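Local coordinates for protein SusD homolog (Bacteroides thetaiotaomicron, PDB 3EHM) that probably binds mucin O-glycans at the surface of a gut bacterium, as a SusD-family lipoprotein with a tetratricopeptide-repeat-like helical core, at residues I64-N69 against Q440-L445; K436-K441 against W453-R458. All coordinates share one frame; numbering follows the deposited sequence.

Contact 1 (I64-N69 against Q440-L445); sequences IGYFGN and QKYLAL
At Y66 the turn leading into strand 67-69 passes helix 429-445 beside Y442, the nearest CA atoms, those of Y66 and L443, standing 9.0 Å apart, and the two tyrosines fill the interval by sliding past each other in opposite directions. Each hydroxyl reaches the backbone of the other side. Y442 OH donates to I64 O at 2.6 Å, tilted 29° from the carbonyl plane. In return Y66 OH donates to Y442 O, also at 2.6 Å, but lies in that carbonyl's plane, on a lone pair. Tyrosine suits both positions, since its ring fills a buried space and its tip still pays for a carbonyl. With CG anti to the backbone N (chi1 167°), the Y442 ring lies out from the helix and its hydroxyl meets the turn. The rings meet obliquely, planes at 52°, with Y66 CE2 over one face of the Y442 ring, 3.4 Å from CE1. I64 closes the group: its CB rests 4.1 Å from Y442 CE1, while its CD1 sits over the centre of the Y66 ring. The turn itself is a Schellman motif ending helix 60-63, and G65 takes the positive phi that a side chain would make strained; Y442 OH thus grips the chain just where the helix stops. A phenylalanine in place of Y442 would probably keep much of the ring packing but leave I64 O without this donor and the turn less firmly tied. At the far end of Y66, L445 CB lies 3.3 Å from the hydroxyl oxygen, and Y446 meets the Y66 ring edge-to-face. Helix 274-282 also borders the pair, T275 and I276 touching Y442, and G273 and I276 hydrogen-bond to the backbone of the turn.

Contact 2 (K436-K441 against W453-R458); sequences KIITQK and WTEYRR
A buried salt-bridge network joins two consecutive helices, with E455 as its shared acid and K441 and R458 as its bases. K441 NZ crosses from helix 429-445 to E455 OE1 at 2.6 Å, meeting that oxygen from above the carboxylate plane. R458, one turn along from E455, grips the same carboxylate side-on: NH2 reaches OE1 at 2.6 Å, almost straight at 178°, and NE reaches OE2 at 2.9 Å, both on the syn side, though somewhat out of the carboxylate plane. K441 NZ and R458 NH2 reach OE1 from opposite faces, and the two-point grip of R458 holds the carboxylate's rotation. The helices form an antiparallel hairpin, their local axes 10.7 Å apart at 162°, within the helical core of this SusD-like protein, whose family belongs to the tetratricopeptide-repeat clan. At that spacing long side chains must bridge much of the gap. K441 runs out extended from its backbone (chi1 -178°) and then bends at chi3, which carries the amine across to the acid. I438 supplies the apolar part: its CD1 stands 4.0 Å from E455 OE1 and meets R458 NH2 at a similar distance, so its short branched chain fits beside the ion pair. The concentration of positive charge probably keeps E455 ionised. Further partners extend the network, R214 of helix 197-215 pairing with E455 OE2 and E353 of helix 344-356 with R458 NH2.

How the contacts relate
Both contacts draw on helix 429-445, and their centres lie about 10 Å apart. Contact 2 ties this helix to the next one, through segments 12 residues apart, whereas contact 1 brings in a turn 371 residues distant in sequence. Q440 and K441 belong to both segments of the helix, but K441 turns its charge to 453-458 while the following residue, Y442, serves 64-69. The contacts also touch directly, I64 CD1 packing 3.7 Å from W453 N, so the turn rests against the start of the segment that carries the acid. Polar ties in contact 1 are neutral, those in contact 2 charged; both are buried.

Contact 1 (I64-N69 against Q440-L445)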
loop_
_atom_site.group_PDB
_atom_site.type_symbol
_atom_site.label_atom_id
_atom_site.label_comp_id
_atom_site.label_asym_id
_atom_site.label_seq_id
_atom_site.Cartn_x
_atom_site.Cartn_y
_atom_site.Cartn_z
ATOM N N ILE A 64 4.512 8.105 4.569
ATOM C CA ILE A 64 3.196 8.733 4.454
ATOM C C ILE A 64 2.463 8.992 5.762
ATOM O O ILE A 64 1.318 9.434 5.756
ATOM C CB ILE A 64 2.272 7.916 3.542
ATOM C CG1 ILE A 64 2.038 6.533 4.155
ATOM C CG2 ILE A 64 2.869 7.834 2.142
ATOM C CD1 ILE A 64 1.256 5.603 3.280
ATOM N N GLY A 65 3.100 8.694 6.884
ATOM C CA GLY A 65 2.471 8.985 8.158
ATOM C C GLY A 65 1.455 8.027 8.739
ATOM O O GLY A 65 0.694 8.419 9.633
ATOM N N TYR A 66 1.399 6.799 8.232
ATOM C CA TYR A 66 0.492 5.805 8.803
ATOM C C TYR A 66 1.129 5.451 10.146
ATOM O O TYR A 66 0.445 5.260 11.153
ATOM C CB TYR A 66 0.457 4.521 7.962
ATOM C CG TYR A 66 -0.616 4.424 6.899
ATOM C CD1 TYR A 66 -0.753 3.256 6.152
ATOM C CD2 TYR A 66 -1.494 5.477 6.644
ATOM C CE1 TYR A 66 -1.732 3.131 5.178
ATOM C CE2 TYR A 66 -2.485 5.363 5.667
ATOM C CZ TYR A 66 -2.595 4.185 4.940
ATOM O OH TYR A 66 -3.560 4.045 3.975
ATOM N N PHE A 67 2.457 5.360 10.134
ATOM C CA PHE A 67 3.226 5.008 11.324
ATOM C C PHE A 67 4.352 5.992 11.579
ATOM O O PHE A 67 4.715 6.781 10.706
ATOM C CB PHE A 67 3.861 3.617 11.171
ATOM C CG PHE A 67 2.922 2.571 10.658
ATOM C CD1 PHE A 67 3.084 2.043 9.382
ATOM C CD2 PHE A 67 1.861 2.132 11.436
ATOM C CE1 PHE A 67 2.197 1.090 8.884
ATOM C CE2 PHE A 67 0.969 1.180 10.950
ATOM C CZ PHE A 67 1.137 0.658 9.670
ATOM N N GLY A 68 4.900 5.912 12.788
ATOM C CA GLY A 68 6.018 6.739 13.198
ATOM C C GLY A 68 6.994 5.770 13.844
ATOM O O GLY A 68 6.561 4.864 14.556
ATOM N N ASN A 69 8.292 5.934 13.599
ATOM C CA ASN A 69 9.289 5.027 14.165
ATOM C C ASN A 69 9.892 5.509 15.485
ATOM O O ASN A 69 10.282 6.673 15.610
ATOM C CB ASN A 69 10.454 4.810 13.188
ATOM C CG ASN A 69 10.013 4.309 11.824
ATOM O OD1 ASN A 69 9.224 3.367 11.714
ATOM N ND2 ASN A 69 10.545 4.927 10.771
ATOM N N GLN A 440 -9.601 10.398 1.584
ATOM C CA GLN A 440 -10.491 9.435 2.220
ATOM C C GLN A 440 -10.073 8.003 1.888
ATOM O O GLN A 440 -10.235 7.102 2.709
ATOM C CB GLN A 440 -11.936 9.685 1.794
ATOM C CG GLN A 440 -12.564 10.889 2.482
ATOM C CD GLN A 440 -12.541 10.766 3.995
ATOM O OE1 GLN A 440 -12.907 9.726 4.547
ATOM N NE2 GLN A 440 -12.120 11.831 4.676
ATOM N N LYS A 441 -9.531 7.789 0.690
ATOM C CA LYS A 441 -9.073 6.456 0.319
ATOM C C LYS A 441 -7.869 6.118 1.202
ATOM O O LYS A 441 -7.722 4.989 1.655
ATOM C CB LYS A 441 -8.674 6.393 -1.157
ATOM C CG LYS A 441 -8.241 4.984 -1.593
ATOM C CD LYS A 441 -8.139 4.841 -3.105
ATOM C CE LYS A 441 -7.000 5.656 -3.677
ATOM N NZ LYS A 441 -6.879 5.416 -5.142
ATOM N N TYR A 442 -7.021 7.117 1.442
ATOM C CA TYR A 442 -5.831 6.977 2.288
ATOM C C TYR A 442 -6.260 6.479 3.671
ATOM O O TYR A 442 -5.653 5.570 4.241
ATOM C CB TYR A 442 -5.137 8.343 2.415
ATOM C CG TYR A 442 -4.069 8.462 3.498
ATOM C CD1 TYR A 442 -2.724 8.206 3.223
ATOM C CD2 TYR A 442 -4.404 8.884 4.783
ATOM C CE1 TYR A 442 -1.738 8.378 4.208
ATOM C CE2 TYR A 442 -3.435 9.058 5.767
ATOM C CZ TYR A 442 -2.109 8.808 5.476
ATOM O OH TYR A 442 -1.162 8.999 6.455
ATOM N N LEU A 443 -7.308 7.091 4.210
ATOM C CA LEU A 443 -7.827 6.709 5.518
ATOM C C LEU A 443 -8.397 5.285 5.515
ATOM O O LEU A 443 -8.186 4.519 6.456
ATOM C CB LEU A 443 -8.909 7.707 5.952
ATOM C CG LEU A 443 -8.572 8.819 6.957
ATOM C CD1 LEU A 443 -7.099 9.151 6.958
ATOM C CD2 LEU A 443 -9.419 10.037 6.644
ATOM N N ALA A 444 -9.111 4.930 4.450
ATOM C CA ALA A 444 -9.719 3.606 4.340
ATOM C C ALA A 444 -8.726 2.491 4.013
ATOM O O ALA A 444 -8.971 1.328 4.329
ATOM C CB ALA A 444 -10.826 3.630 3.291
ATOM N N LEU A 445 -7.616 2.841 3.372
ATOM C CA LEU A 445 -6.599 1.855 3.006
ATOM C C LEU A 445 -5.760 1.365 4.178
ATOM O O LEU A 445 -5.144 0.301 4.099
ATOM C CB LEU A 445 -5.660 2.433 1.941
ATOM C CG LEU A 445 -6.112 2.384 0.480
ATOM C CD1 LEU A 445 -5.160 3.209 -0.376
ATOM C CD2 LEU A 445 -6.145 0.941 0.001
#

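Contact 2 (K436-K441 against W453-R458)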
loop_
_atom_site.group_PDB
_atom_site.type_symbol
_atom_site.label_atom_id
_atom_site.label_comp_id
_atom_site.label_asym_id
_atom_site.label_seq_id
_atom_site.Cartn_x
_atom_site.Cartn_y
_atom_site.Cartn_z
ATOM N N LYS A 436 -10.084 15.114 -1.979
ATOM C CA LYS A 436 -10.994 14.523 -0.997
ATOM C C LYS A 436 -11.054 13.008 -1.208
ATOM O O LYS A 436 -10.975 12.236 -0.251
ATOM C CB LYS A 436 -12.408 15.110 -1.134
ATOM C CG LYS A 436 -12.544 16.583 -0.723
ATOM C CD LYS A 436 -13.970 17.082 -0.951
ATOM C CE LYS A 436 -14.128 18.565 -0.604
ATOM N NZ LYS A 436 -13.936 18.840 0.853
ATOM N N ILE A 437 -11.193 12.590 -2.464
ATOM C CA ILE A 437 -11.258 11.169 -2.806
ATOM C C ILE A 437 -10.010 10.412 -2.344
ATOM O O ILE A 437 -10.113 9.380 -1.687
ATOM C CB ILE A 437 -11.408 10.968 -4.335
ATOM C CG1 ILE A 437 -12.772 11.483 -4.797
ATOM C CG2 ILE A 437 -11.248 9.483 -4.692
ATOM C CD1 ILE A 437 -12.921 11.537 -6.310
ATOM N N ILE A 438 -8.836 10.929 -2.693
ATOM C CA ILE A 438 -7.580 10.289 -2.323
ATOM C C ILE A 438 -7.315 10.331 -0.819
ATOM O O ILE A 438 -6.770 9.380 -0.251
ATOM C CB ILE A 438 -6.388 10.942 -3.060
ATOM C CG1 ILE A 438 -6.612 10.868 -4.572
ATOM C CG2 ILE A 438 -5.087 10.232 -2.689
ATOM C CD1 ILE A 438 -6.823 9.455 -5.107
ATOM N N THR A 439 -7.693 11.433 -0.177
ATOM C CA THR A 439 -7.492 11.573 1.260
ATOM C C THR A 439 -8.352 10.555 2.011
ATOM O O THR A 439 -7.893 9.919 2.957
ATOM C CB THR A 439 -7.840 12.999 1.728
ATOM O OG1 THR A 439 -6.936 13.932 1.116
ATOM C CG2 THR A 439 -7.728 13.114 3.241
ATOM N N GLN A 440 -9.601 10.398 1.584
ATOM C CA GLN A 440 -10.491 9.435 2.220
ATOM C C GLN A 440 -10.073 8.003 1.888
ATOM O O GLN A 440 -10.235 7.102 2.709
ATOM C CB GLN A 440 -11.936 9.685 1.794
ATOM C CG GLN A 440 -12.564 10.889 2.482
ATOM C CD GLN A 440 -12.541 10.766 3.995
ATOM O OE1 GLN A 440 -12.907 9.726 4.547
ATOM N NE2 GLN A 440 -12.120 11.831 4.676
ATOM N N LYS A 441 -9.531 7.789 0.690
ATOM C CA LYS A 441 -9.073 6.456 0.319
ATOM C C LYS A 441 -7.869 6.118 1.202
ATOM O O LYS A 441 -7.722 4.989 1.655
ATOM C CB LYS A 441 -8.674 6.393 -1.157
ATOM C CG LYS A 441 -8.241 4.984 -1.593
ATOM C CD LYS A 441 -8.139 4.841 -3.105
ATOM C CE LYS A 441 -7.000 5.656 -3.677
ATOM N NZ LYS A 441 -6.879 5.416 -5.142
ATOM N N TRP A 453 1.270 4.862 -0.310
ATOM C CA TRP A 453 2.494 5.541 -0.710
ATOM C C TRP A 453 2.511 5.724 -2.229
ATOM O O TRP A 453 2.924 6.764 -2.734
ATOM C CB TRP A 453 3.706 4.730 -0.248
ATOM C CG TRP A 453 5.019 5.310 -0.644
ATOM C CD1 TRP A 453 5.347 6.636 -0.711
ATOM C CD2 TRP A 453 6.206 4.586 -0.972
ATOM N NE1 TRP A 453 6.669 6.780 -1.059
ATOM C CE2 TRP A 453 7.221 5.537 -1.225
ATOM C CE3 TRP A 453 6.515 3.223 -1.073
ATOM C CZ2 TRP A 453 8.523 5.169 -1.574
ATOM C CZ3 TRP A 453 7.816 2.857 -1.421
ATOM C CH2 TRP A 453 8.801 3.830 -1.667
ATOM N N THR A 454 2.050 4.708 -2.950
ATOM C CA THR A 454 1.985 4.773 -4.408
ATOM C C THR A 454 0.981 5.846 -4.836
ATOM O O THR A 454 1.263 6.659 -5.721
ATOM C CB THR A 454 1.550 3.415 -5.004
ATOM O OG1 THR A 454 2.542 2.428 -4.701
ATOM C CG2 THR A 454 1.384 3.512 -6.512
ATOM N N GLU A 455 -0.188 5.852 -4.203
ATOM C CA GLU A 455 -1.210 6.828 -4.551
ATOM C C GLU A 455 -0.795 8.256 -4.238
ATOM O O GLU A 455 -1.167 9.180 -4.961
ATOM C CB GLU A 455 -2.535 6.481 -3.867
ATOM C CG GLU A 455 -3.237 5.319 -4.543
ATOM C CD GLU A 455 -3.627 5.643 -5.979
ATOM O OE1 GLU A 455 -4.691 6.266 -6.182
ATOM O OE2 GLU A 455 -2.862 5.295 -6.905
ATOM N N TYR A 456 -0.029 8.448 -3.169
ATOM C CA TYR A 456 0.441 9.787 -2.829
ATOM C C TYR A 456 1.415 10.268 -3.904
ATOM O O TYR A 456 1.317 11.394 -4.394
ATOM C CB TYR A 456 1.161 9.800 -1.480
ATOM C CG TYR A 456 1.894 11.102 -1.235
ATOM C CD1 TYR A 456 1.203 12.254 -0.855
ATOM C CD2 TYR A 456 3.272 11.200 -1.455
ATOM C CE1 TYR A 456 1.862 13.475 -0.702
ATOM C CE2 TYR A 456 3.942 12.415 -1.307
ATOM C CZ TYR A 456 3.230 13.547 -0.931
ATOM O OH TYR A 456 3.881 14.750 -0.789
ATOM N N ARG A 457 2.365 9.413 -4.259
ATOM C CA ARG A 457 3.352 9.754 -5.278
ATOM C C ARG A 457 2.704 10.042 -6.629
ATOM O O ARG A 457 3.157 10.915 -7.371
ATOM C CB ARG A 457 4.371 8.622 -5.423
ATOM C CG ARG A 457 5.351 8.506 -4.260
ATOM C CD ARG A 457 6.248 7.291 -4.434
ATOM N NE ARG A 457 5.531 6.045 -4.175
ATOM C CZ ARG A 457 5.947 4.849 -4.577
ATOM N NH1 ARG A 457 7.075 4.733 -5.267
ATOM N NH2 ARG A 457 5.243 3.765 -4.283
ATOM N N ARG A 458 1.639 9.314 -6.949
ATOM C CA ARG A 458 0.950 9.512 -8.222
ATOM C C ARG A 458 0.155 10.814 -8.278
ATOM O O ARG A 458 0.235 11.551 -9.264
ATOM C CB ARG A 458 -0.003 8.343 -8.508
ATOM C CG ARG A 458 -0.872 8.540 -9.758
ATOM C CD ARG A 458 -1.815 7.358 -9.996
ATOM N NE ARG A 458 -2.929 7.290 -9.046
ATOM C CZ ARG A 458 -4.092 7.914 -9.203
ATOM N NH1 ARG A 458 -4.307 8.662 -10.280
ATOM N NH2 ARG A 458 -5.048 7.784 -8.287
#